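Local atomic coordinates of enoyl-CoA hydratase/carnithine racemase (Magnetospirillum magneticum, PDB entry 4NEK), a protein that probably acts on enoyl-CoA thioesters as a crotonase-fold enzyme, perhaps as a delta(3)-delta(2)-enoyl-CoA isomerase. Residues C[24-29]-C[63-68]; C[48-53]-C[93-98]; C[103-108]-C[135-140]; C[113-118]-C[172-177]. All coordinates share one frame; numbering follows the deposited sequence.

Interaction 1: C[24-29]-C[63-68]; sequences KNALIG and GNDLPD
Leu27 and Asn64 form a single beta bridge, their CA atoms 4.6 Å apart, with Leu27 N donating to Gly63 O at 2.8 Å and Asp65 N donating to Leu27 O at the same length. The second bond is nearly straight, 171° at the hydrogen. This bridge joins two loops of the crotonase fold, each of which turns into a helix directly afterwards: Ile28 is the N-cap of helix 29-44 and Asp65 that of helix 66-69. As in crotonase relatives, the loop at Gly63 and Asn64 probably borders the acyl-CoA site. Across the bridge Ile28 and Asp65 run side by side and point the same way, with Ile28 CG2 against Asp65 CB at 3.7 Å. The carboxylate of Asp65 is turned along its own chain, because CG lies anti to the backbone N (chi1 178°). From there OD1 uses its anti lone pair to accept from Asp68 N, while OD2 forms a salt bridge with Arg20, whose NH1 also binds Ala26 O. Tyr32 holds Asn64 OD1. One water spans the two helix starts, accepting from Gly29 N at 2.8 Å and donating to Asp68 OD1.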
loop_
_atom_site.group_PDB
_atom_site.type_symbol
_atom_site.label_atom_id
_atom_site.label_comp_id
_atom_site.label_asym_id
_atom_site.label_seq_id
_atom_site.Cartn_x
_atom_site.Cartn_y
_atom_site.Cartn_z
ATOM N N LYS C 24 -3.873 30.859 -11.598
ATOM C CA LYS C 24 -3.311 29.631 -11.060
ATOM C C LYS C 24 -1.918 29.382 -11.545
ATOM O O LYS C 24 -1.546 28.253 -11.798
ATOM C CB LYS C 24 -4.168 28.442 -11.438
ATOM C CG LYS C 24 -5.639 28.536 -11.043
ATOM C CD LYS C 24 -6.229 27.153 -11.250
ATOM C CE LYS C 24 -7.616 27.177 -11.855
ATOM N NZ LYS C 24 -8.600 27.063 -10.752
ATOM N N ASN C 25 -1.133 30.450 -11.647
ATOM C CA ASN C 25 0.242 30.355 -12.064
ATOM C C ASN C 25 0.437 29.717 -13.417
ATOM O O ASN C 25 1.454 29.062 -13.679
ATOM C CB ASN C 25 1.081 29.637 -10.990
ATOM C CG ASN C 25 1.315 30.512 -9.761
ATOM O OD1 ASN C 25 1.148 31.709 -9.842
ATOM N ND2 ASN C 25 1.687 29.916 -8.634
ATOM N N ALA C 26 -0.527 29.915 -14.304
ATOM C CA ALA C 26 -0.346 29.510 -15.687
ATOM C C ALA C 26 0.821 30.303 -16.266
ATOM O O ALA C 26 0.848 31.513 -16.153
ATOM C CB ALA C 26 -1.610 29.760 -16.491
ATOM N N LEU C 27 1.792 29.616 -16.856
ATOM C CA LEU C 27 3.041 30.242 -17.239
ATOM C C LEU C 27 3.011 30.922 -18.604
ATOM O O LEU C 27 2.356 30.452 -19.542
ATOM C CB LEU C 27 4.157 29.227 -17.250
ATOM C CG LEU C 27 4.384 28.550 -15.899
ATOM C CD1 LEU C 27 5.474 27.523 -16.117
ATOM C CD2 LEU C 27 4.809 29.501 -14.789
ATOM N N ILE C 28 3.743 32.031 -18.673
ATOM C CA ILE C 28 3.999 32.777 -19.889
ATOM C C ILE C 28 5.512 33.003 -20.003
ATOM O O ILE C 28 6.290 32.774 -19.060
ATOM C CB ILE C 28 3.229 34.123 -19.880
ATOM C CG1 ILE C 28 3.579 34.948 -18.641
ATOM C CG2 ILE C 28 1.718 33.893 -19.881
ATOM C CD1 ILE C 28 2.944 36.338 -18.612
ATOM N N GLY C 29 5.944 33.497 -21.149
ATOM C CA GLY C 29 7.366 33.676 -21.447
ATOM C C GLY C 29 8.133 34.449 -20.387
ATOM O O GLY C 29 9.290 34.108 -20.093
ATOM N N GLY C 63 0.272 25.040 -15.597
ATOM C CA GLY C 63 0.944 24.729 -16.822
ATOM C C GLY C 63 0.964 25.943 -17.684
ATOM O O GLY C 63 0.791 27.046 -17.209
ATOM N N ASN C 64 1.227 25.747 -18.965
ATOM C CA ASN C 64 1.316 26.888 -19.832
ATOM C C ASN C 64 0.000 27.571 -20.014
ATOM O O ASN C 64 -1.034 26.927 -20.087
ATOM C CB ASN C 64 1.846 26.500 -21.180
ATOM C CG ASN C 64 3.339 26.434 -21.166
ATOM O OD1 ASN C 64 4.023 27.463 -21.122
ATOM N ND2 ASN C 64 3.867 25.226 -21.201
ATOM N N ASP C 65 0.058 28.893 -20.091
ATOM C CA ASP C 65 -1.097 29.666 -20.471
ATOM C C ASP C 65 -1.468 29.196 -21.864
ATOM O O ASP C 65 -0.629 29.193 -22.766
ATOM C CB ASP C 65 -0.770 31.182 -20.359
ATOM C CG ASP C 65 -1.984 32.086 -20.811
ATOM O OD1 ASP C 65 -2.384 32.234 -22.073
ATOM O OD2 ASP C 65 -2.558 32.623 -19.822
ATOM N N LEU C 66 -2.701 28.775 -22.047
ATOM C CA LEU C 66 -3.054 28.089 -23.290
ATOM C C LEU C 66 -3.083 28.998 -24.547
ATOM O O LEU C 66 -2.478 28.658 -25.573
ATOM C CB LEU C 66 -4.370 27.330 -23.093
ATOM C CG LEU C 66 -4.905 26.668 -24.350
ATOM C CD1 LEU C 66 -3.955 25.561 -24.802
ATOM C CD2 LEU C 66 -6.325 26.162 -24.126
ATOM N N PRO C 67 -3.737 30.173 -24.461
ATOM C CA PRO C 67 -3.670 31.124 -25.569
ATOM C C PRO C 67 -2.247 31.434 -25.967
ATOM O O PRO C 67 -1.898 31.377 -27.138
ATOM C CB PRO C 67 -4.309 32.372 -24.991
ATOM C CG PRO C 67 -5.266 31.866 -23.968
ATOM C CD PRO C 67 -4.688 30.597 -23.417
ATOM N N ASP C 68 -1.401 31.710 -24.990
ATOM C CA ASP C 68 -0.009 31.996 -25.281
ATOM C C ASP C 68 0.689 30.824 -25.980
ATOM O O ASP C 68 1.510 30.987 -26.885
ATOM C CB ASP C 68 0.729 32.317 -23.997
ATOM C CG ASP C 68 2.183 32.593 -24.235
ATOM O OD1 ASP C 68 2.505 33.731 -24.564
ATOM O OD2 ASP C 68 3.030 31.671 -24.070
HETATM O O HOH W 1 4.637 34.425 -23.387
#

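Interaction 2: C[48-53]-C[93-98]; sequences VNVFLI and PVVAAV
Ile53 and Val94 make the tightest apolar meeting of these two parallel strands: Ile53 CD1 rests 3.5 Å from Val94 CG1, the two side chains crossing at a slant. Ile53 CG1 is anti to the carbonyl carbon (chi1 -54°), which carries CD1 diagonally back to Val94 and leaves Ala96, its bridge partner, with the looser CB contact. On the same face the Phe51 ring reaches the other branch of Val94, CD2 to CG2 at 4.1 Å, while Pro93 O sits at the ring edge near its plane. Val94 thus divides its methyls, CG1 against Ile53 and CG2 against the Phe51 ring. The other face carries Leu52, whose CD1 meets Val95 CG1 at 3.9 Å. At the strand entrance Val50 and Pro93 cross at about a right angle. Four backbone bonds fix the pairing, including Phe51 N to Pro93 O at 2.9 Å, almost straight at 177°, and Ile53 N to Val95 O at 2.8 Å. The strand axes diverge by 16° and approach to 4.6 Å. Within the central sheet of the crotonase fold, strand 13-18 flanks 50-54 and strand 115-118 flanks 94-98; helix 179-194 covers the Leu52 and Val95 face, and Phe51 stacks on Phe39 of helix 29-44.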
loop_
_atom_site.group_PDB
_atom_site.type_symbol
_atom_site.label_atom_id
_atom_site.label_comp_id
_atom_site.label_asym_id
_atom_site.label_seq_id
_atom_site.Cartn_x
_atom_site.Cartn_y
_atom_site.Cartn_z
ATOM N N VAL C 48 24.135 30.628 -1.647
ATOM C CA VAL C 48 23.035 29.705 -1.887
ATOM C C VAL C 48 23.488 28.242 -1.932
ATOM O O VAL C 48 24.367 27.885 -2.704
ATOM C CB VAL C 48 22.392 30.016 -3.206
ATOM C CG1 VAL C 48 21.365 28.951 -3.553
ATOM C CG2 VAL C 48 21.742 31.368 -3.124
ATOM N N ASN C 49 22.875 27.425 -1.092
ATOM C CA ASN C 49 23.131 26.011 -1.082
ATOM C C ASN C 49 22.023 25.177 -1.681
ATOM O O ASN C 49 22.303 24.094 -2.187
ATOM C CB ASN C 49 23.316 25.542 0.344
ATOM C CG ASN C 49 24.617 26.030 0.949
ATOM O OD1 ASN C 49 25.431 26.674 0.297
ATOM N ND2 ASN C 49 24.839 25.664 2.175
ATOM N N VAL C 50 20.790 25.682 -1.639
ATOM C CA VAL C 50 19.635 24.910 -2.030
ATOM C C VAL C 50 18.597 25.847 -2.616
ATOM O O VAL C 50 18.459 26.958 -2.136
ATOM C CB VAL C 50 19.039 24.241 -0.782
ATOM C CG1 VAL C 50 17.780 23.462 -1.102
ATOM C CG2 VAL C 50 20.051 23.305 -0.181
ATOM N N PHE C 51 17.810 25.354 -3.574
ATOM C CA PHE C 51 16.614 26.052 -4.065
ATOM C C PHE C 51 15.347 25.500 -3.473
ATOM O O PHE C 51 15.213 24.305 -3.274
ATOM C CB PHE C 51 16.473 25.877 -5.559
ATOM C CG PHE C 51 17.572 26.525 -6.363
ATOM C CD1 PHE C 51 17.451 27.826 -6.761
ATOM C CD2 PHE C 51 18.680 25.799 -6.766
ATOM C CE1 PHE C 51 18.452 28.425 -7.512
ATOM C CE2 PHE C 51 19.671 26.379 -7.523
ATOM C CZ PHE C 51 19.579 27.699 -7.880
ATOM N N LEU C 52 14.394 26.386 -3.273
ATOM C CA LEU C 52 13.062 25.982 -2.895
ATOM C C LEU C 52 12.034 26.654 -3.814
ATOM O O LEU C 52 11.909 27.856 -3.823
ATOM C CB LEU C 52 12.795 26.387 -1.468
ATOM C CG LEU C 52 11.347 26.263 -1.009
ATOM C CD1 LEU C 52 10.913 24.819 -1.087
ATOM C CD2 LEU C 52 11.203 26.722 0.416
ATOM N N ILE C 53 11.301 25.853 -4.576
ATOM C CA ILE C 53 10.329 26.365 -5.518
ATOM C C ILE C 53 8.940 26.236 -4.993
ATOM O O ILE C 53 8.531 25.154 -4.623
ATOM C CB ILE C 53 10.318 25.553 -6.794
ATOM C CG1 ILE C 53 11.701 25.466 -7.372
ATOM C CG2 ILE C 53 9.425 26.182 -7.848
ATOM C CD1 ILE C 53 11.746 24.354 -8.386
ATOM N N PRO C 93 20.796 21.310 -4.981
ATOM C CA PRO C 93 19.535 20.649 -4.729
ATOM C C PRO C 93 18.354 21.556 -4.885
ATOM O O PRO C 93 18.462 22.760 -4.666
ATOM C CB PRO C 93 19.617 20.232 -3.251
ATOM C CG PRO C 93 21.057 20.318 -2.884
ATOM C CD PRO C 93 21.658 21.356 -3.783
ATOM N N VAL C 94 17.225 20.941 -5.218
ATOM C CA VAL C 94 16.000 21.654 -5.527
ATOM C C VAL C 94 14.841 20.960 -4.811
ATOM O O VAL C 94 14.632 19.779 -4.962
ATOM C CB VAL C 94 15.742 21.613 -7.031
ATOM C CG1 VAL C 94 14.459 22.325 -7.380
ATOM C CG2 VAL C 94 16.915 22.211 -7.807
ATOM N N VAL C 95 14.137 21.715 -3.990
ATOM C CA VAL C 95 12.995 21.211 -3.253
ATOM C C VAL C 95 11.775 21.939 -3.757
ATOM O O VAL C 95 11.855 23.129 -4.018
ATOM C CB VAL C 95 13.154 21.552 -1.763
ATOM C CG1 VAL C 95 11.924 21.097 -0.961
ATOM C CG2 VAL C 95 14.422 20.916 -1.214
ATOM N N ALA C 96 10.675 21.240 -3.933
ATOM C CA ALA C 96 9.453 21.884 -4.372
ATOM C C ALA C 96 8.303 21.587 -3.443
ATOM O O ALA C 96 8.265 20.538 -2.845
ATOM C CB ALA C 96 9.100 21.404 -5.744
ATOM N N ALA C 97 7.385 22.536 -3.325
ATOM C CA ALA C 97 6.197 22.335 -2.548
ATOM C C ALA C 97 5.054 22.627 -3.458
ATOM O O ALA C 97 4.910 23.752 -3.919
ATOM C CB ALA C 97 6.182 23.291 -1.367
ATOM N N VAL C 98 4.223 21.622 -3.726
ATOM C CA VAL C 98 3.137 21.763 -4.654
ATOM C C VAL C 98 1.791 21.644 -4.002
ATOM O O VAL C 98 1.663 21.032 -2.964
ATOM C CB VAL C 98 3.247 20.727 -5.771
ATOM C CG1 VAL C 98 4.629 20.772 -6.387
ATOM C CG2 VAL C 98 3.064 19.323 -5.269
#

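Interaction 3: C[103-108]-C[135-140]; sequences IGIGST and PEAGSS
Thr108 sets its OG1 over the methyl of Ala137, 3.4 Å from CB, and its CG2 against Ser139 CB at 3.7 Å, so both branches face the turn at 135-140. With OG1 between the backbone N and the carbonyl carbon (chi1 57°), the hydroxyl turns back to its own helix and donates a weak bond to Gly104 O, which already accepts from Ser107 N and Thr108 N. The Glu136 side chain, extended beyond CG, crosses both Thr108 and Ile105 at about right angles. Its OE2 ends 3.3 Å from Ile105 CB, but this glutamate is poorly ordered and its carboxylate position correspondingly uncertain. Ile105 CD1 also touches Ala137 CB at 4.1 Å, and both residues pack on Ile84 of helix 79-88. In the type I' turn from Glu136 to Ser139, Glu136 O accepts from Ser139 N and Ser139 OG. Glu222 of a neighbouring subunit takes Gly138 N. Glu136 probably matches the catalytic glutamate of delta(3)-delta(2)-enoyl-CoA isomerases, consistent with its carboxylate lying beside the helix start at Gly104. No direct hydrogen bond joins the segments; van der Waals packing, partly of polar atoms on carbon, and one water donating to Thr108 O and Ala137 O link them.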
loop_
_atom_site.group_PDB
_atom_site.type_symbol
_atom_site.label_atom_id
_atom_site.label_comp_id
_atom_site.label_asym_id
_atom_site.label_seq_id
_atom_site.Cartn_x
_atom_site.Cartn_y
_atom_site.Cartn_z
ATOM N N ILE C 103 -0.056 21.104 -13.383
ATOM C CA ILE C 103 -0.461 20.679 -14.708
ATOM C C ILE C 103 0.613 20.978 -15.717
ATOM O O ILE C 103 1.300 21.977 -15.624
ATOM C CB ILE C 103 -1.755 21.353 -15.124
ATOM C CG1 ILE C 103 -2.852 20.999 -14.125
ATOM C CG2 ILE C 103 -2.159 20.926 -16.539
ATOM C CD1 ILE C 103 -4.124 21.784 -14.356
ATOM N N GLY C 104 0.770 20.047 -16.653
ATOM C CA GLY C 104 1.770 20.135 -17.666
ATOM C C GLY C 104 3.135 20.194 -17.074
ATOM O O GLY C 104 3.561 19.288 -16.377
ATOM N N ILE C 105 3.798 21.316 -17.301
ATOM C CA ILE C 105 5.110 21.589 -16.728
ATOM C C ILE C 105 5.060 21.600 -15.188
ATOM O O ILE C 105 6.016 21.269 -14.524
ATOM C CB ILE C 105 5.686 22.902 -17.322
ATOM C CG1 ILE C 105 7.103 23.155 -16.830
ATOM C CG2 ILE C 105 4.821 24.104 -16.969
ATOM C CD1 ILE C 105 8.082 22.047 -17.173
ATOM N N GLY C 106 3.925 21.954 -14.623
ATOM C CA GLY C 106 3.743 21.853 -13.196
ATOM C C GLY C 106 3.961 20.438 -12.677
ATOM O O GLY C 106 4.414 20.275 -11.556
ATOM N N SER C 107 3.659 19.428 -13.474
ATOM C CA SER C 107 3.991 18.061 -13.121
ATOM C C SER C 107 5.342 17.601 -13.657
ATOM O O SER C 107 6.070 16.900 -12.948
ATOM C CB SER C 107 2.918 17.081 -13.625
ATOM O OG SER C 107 1.843 17.019 -12.704
ATOM N N THR C 108 5.674 17.938 -14.905
ATOM C CA THR C 108 6.797 17.277 -15.597
ATOM C C THR C 108 8.123 17.831 -15.153
ATOM O O THR C 108 9.172 17.255 -15.419
ATOM C CB THR C 108 6.723 17.434 -17.116
ATOM O OG1 THR C 108 6.691 18.826 -17.437
ATOM C CG2 THR C 108 5.472 16.763 -17.666
ATOM N N PRO C 135 4.636 14.955 -24.753
ATOM C CA PRO C 135 5.191 15.393 -23.513
ATOM C C PRO C 135 6.580 15.966 -23.667
ATOM O O PRO C 135 7.385 15.535 -24.488
ATOM C CB PRO C 135 5.276 14.108 -22.698
ATOM C CG PRO C 135 4.387 13.146 -23.379
ATOM C CD PRO C 135 4.505 13.491 -24.808
ATOM N N GLU C 136 6.867 16.827 -22.726
ATOM C CA GLU C 136 8.026 17.640 -22.698
ATOM C C GLU C 136 8.761 17.363 -21.373
ATOM O O GLU C 136 8.352 16.502 -20.542
ATOM C CB GLU C 136 7.537 19.082 -22.645
ATOM C CG GLU C 136 7.033 19.448 -21.228
ATOM C CD GLU C 136 6.078 20.631 -21.153
ATOM O OE1 GLU C 136 5.788 21.263 -22.194
ATOM O OE2 GLU C 136 5.629 20.941 -20.020
ATOM N N ALA C 137 9.840 18.113 -21.190
ATOM C CA ALA C 137 10.627 18.096 -19.991
ATOM C C ALA C 137 11.192 16.726 -19.592
ATOM O O ALA C 137 11.509 16.499 -18.401
ATOM C CB ALA C 137 9.834 18.724 -18.841
ATOM N N GLY C 138 11.320 15.830 -20.557
ATOM C CA GLY C 138 11.869 14.486 -20.316
ATOM C C GLY C 138 10.881 13.485 -19.757
ATOM O O GLY C 138 11.273 12.393 -19.357
ATOM N N SER C 139 9.600 13.858 -19.694
ATOM C CA SER C 139 8.612 13.020 -19.046
ATOM C C SER C 139 8.436 11.705 -19.767
ATOM O O SER C 139 8.078 10.705 -19.121
ATOM C CB SER C 139 7.280 13.745 -18.895
ATOM O OG SER C 139 6.898 14.285 -20.115
ATOM N N SER C 140 8.651 11.679 -21.094
ATOM C CA SER C 140 8.598 10.426 -21.856
ATOM C C SER C 140 9.623 9.415 -21.348
ATOM O O SER C 140 9.470 8.233 -21.555
ATOM C CB SER C 140 8.843 10.659 -23.338
ATOM O OG SER C 140 10.220 11.030 -23.606
HETATM O O HOH W 2 10.148 14.931 -16.443
#

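Interaction 4: C[113-118]-C[172-177]; sequences CDLVYA and LINGVV
Three backbone hydrogen bonds tie 113-118 to 172-177: Asn174 N to Val116 O at 2.8 Å, Ala118 N to Gly175 O at 3.1 Å, and Val177 N to Ala118 O at 2.9 Å. In the first, the donor lies in the carbonyl plane and the hydrogen angle is 164°; in the last, the donor is tilted 23° from that plane. The Asn174 side chain points at the strand and lies obliquely across Leu115 and Tyr117, its CB 4.0 Å from Tyr117 CE1. Val177 CG2 reaches Tyr117 CD1 at 4.2 Å, with helix 179-194 packing against the same ring. Away from the tyrosine, Ile173 reaches two residues with separate branches: CG2 meets Val116 CG1 at 3.7 Å, and CD1 meets Ala118 CB at 3.9 Å. Its CG1 stands between the backbone N and the carbonyl carbon (chi1 62°), which directs CD1 along the strand to Ala118. Val176 and Ile173 also touch helix 164-169. Arg151 of a neighbouring subunit donates to Asn174 O, bringing the oligomer up to this edge. After a long connection that includes three helices, 175-176 thus forms a short, weakly bonded parallel edge strand of the central crotonase-fold sheet.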
loop_
_atom_site.group_PDB
_atom_site.type_symbol
_atom_site.label_atom_id
_atom_site.label_comp_id
_atom_site.label_asym_id
_atom_site.label_seq_id
_atom_site.Cartn_x
_atom_site.Cartn_y
_atom_site.Cartn_z
ATOM N N CYS C 113 13.286 17.572 -9.518
ATOM C CA CYS C 113 13.501 17.997 -8.170
ATOM C C CYS C 113 14.091 16.876 -7.320
ATOM O O CYS C 113 13.949 15.703 -7.647
ATOM C CB CYS C 113 12.211 18.526 -7.592
ATOM S SG CYS C 113 11.637 19.971 -8.532
ATOM N N ASP C 114 14.778 17.252 -6.237
ATOM C CA ASP C 114 15.405 16.308 -5.363
ATOM C C ASP C 114 14.444 15.907 -4.285
ATOM O O ASP C 114 14.417 14.734 -3.897
ATOM C CB ASP C 114 16.642 16.901 -4.807
ATOM C CG ASP C 114 17.644 17.237 -5.914
ATOM O OD1 ASP C 114 18.210 16.297 -6.522
ATOM O OD2 ASP C 114 17.843 18.446 -6.203
ATOM N N LEU C 115 13.628 16.846 -3.826
ATOM C CA LEU C 115 12.539 16.538 -2.910
ATOM C C LEU C 115 11.323 17.322 -3.264
ATOM O O LEU C 115 11.419 18.481 -3.608
ATOM C CB LEU C 115 12.909 16.948 -1.480
ATOM C CG LEU C 115 14.120 16.297 -0.840
ATOM C CD1 LEU C 115 14.454 16.983 0.478
ATOM C CD2 LEU C 115 13.913 14.822 -0.596
ATOM N N VAL C 116 10.166 16.728 -3.075
ATOM C CA VAL C 116 8.898 17.340 -3.394
ATOM C C VAL C 116 7.831 16.955 -2.387
ATOM O O VAL C 116 7.676 15.792 -2.051
ATOM C CB VAL C 116 8.416 16.812 -4.731
ATOM C CG1 VAL C 116 7.103 17.477 -5.094
ATOM C CG2 VAL C 116 9.430 17.054 -5.817
ATOM N N TYR C 117 7.119 17.937 -1.868
ATOM C CA TYR C 117 6.018 17.706 -0.903
ATOM C C TYR C 117 4.811 18.304 -1.545
ATOM O O TYR C 117 4.915 19.328 -2.200
ATOM C CB TYR C 117 6.276 18.369 0.456
ATOM C CG TYR C 117 7.511 17.820 1.051
ATOM C CD1 TYR C 117 7.501 16.647 1.810
ATOM C CD2 TYR C 117 8.750 18.399 0.720
ATOM C CE1 TYR C 117 8.688 16.077 2.269
ATOM C CE2 TYR C 117 9.948 17.857 1.187
ATOM C CZ TYR C 117 9.925 16.705 1.960
ATOM O OH TYR C 117 11.127 16.241 2.426
ATOM N N ALA C 118 3.670 17.676 -1.324
ATOM C CA ALA C 118 2.421 18.081 -1.913
ATOM C C ALA C 118 1.310 18.182 -0.909
ATOM O O ALA C 118 1.279 17.437 0.055
ATOM C CB ALA C 118 2.019 17.048 -2.932
ATOM N N LEU C 172 7.030 10.184 -7.345
ATOM C CA LEU C 172 7.057 11.534 -7.865
ATOM C C LEU C 172 7.170 12.543 -6.748
ATOM O O LEU C 172 7.694 13.618 -6.942
ATOM C CB LEU C 172 5.801 11.797 -8.675
ATOM C CG LEU C 172 5.808 13.052 -9.515
ATOM C CD1 LEU C 172 6.871 13.022 -10.628
ATOM C CD2 LEU C 172 4.437 13.213 -10.126
ATOM N N ILE C 173 6.641 12.217 -5.587
ATOM C CA ILE C 173 6.718 13.134 -4.428
ATOM C C ILE C 173 7.171 12.319 -3.234
ATOM O O ILE C 173 6.956 11.112 -3.212
ATOM C CB ILE C 173 5.364 13.791 -4.060
ATOM C CG1 ILE C 173 4.344 12.739 -3.649
ATOM C CG2 ILE C 173 4.840 14.590 -5.220
ATOM C CD1 ILE C 173 2.974 13.330 -3.350
ATOM N N ASN C 174 7.705 12.992 -2.230
ATOM C CA ASN C 174 8.131 12.325 -1.056
ATOM C C ASN C 174 6.972 12.126 -0.107
ATOM O O ASN C 174 6.998 11.191 0.699
ATOM C CB ASN C 174 9.187 13.134 -0.342
ATOM C CG ASN C 174 10.492 13.151 -1.082
ATOM O OD1 ASN C 174 11.385 12.378 -0.803
ATOM N ND2 ASN C 174 10.595 14.010 -2.035
ATOM N N GLY C 175 5.984 13.004 -0.117
ATOM C CA GLY C 175 4.957 12.911 0.895
ATOM C C GLY C 175 3.916 13.991 0.821
ATOM O O GLY C 175 4.051 14.947 0.088
ATOM N N VAL C 176 2.845 13.783 1.557
ATOM C CA VAL C 176 1.737 14.662 1.559
ATOM C C VAL C 176 1.724 15.409 2.863
ATOM O O VAL C 176 1.843 14.816 3.886
ATOM C CB VAL C 176 0.452 13.870 1.421
ATOM C CG1 VAL C 176 -0.780 14.785 1.439
ATOM C CG2 VAL C 176 0.490 13.123 0.103
ATOM N N VAL C 177 1.518 16.713 2.818
ATOM C CA VAL C 177 1.557 17.570 3.993
ATOM C C VAL C 177 0.421 18.566 3.919
ATOM O O VAL C 177 0.223 19.181 2.893
ATOM C CB VAL C 177 2.826 18.408 4.012
ATOM C CG1 VAL C 177 2.879 19.267 5.258
ATOM C CG2 VAL C 177 4.051 17.503 3.957
#

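From the N terminus, interaction 1 joins the loop before helix 29-44 to the start of helix 66-69. Interaction 2 opens inside that span, at 48-53, and closes beyond it at 93-98, so the two cross without touching. Interaction 3 then begins, linking helix 105-108 to the turn before helix 139-147; it crosses interaction 4, which opens at 113-118 and closes at 172-177. Interactions 2 and 4 are neighbours in one sheet, where Val98 N lies 2.8 Å from Tyr117 O and Val98 CG2 packs on Ala118 CB. Interactions 1 and 3 meet through Leu27 CD1 and Ile105 CG2, 3.6 Å apart, joining the surrounding loops and short helices.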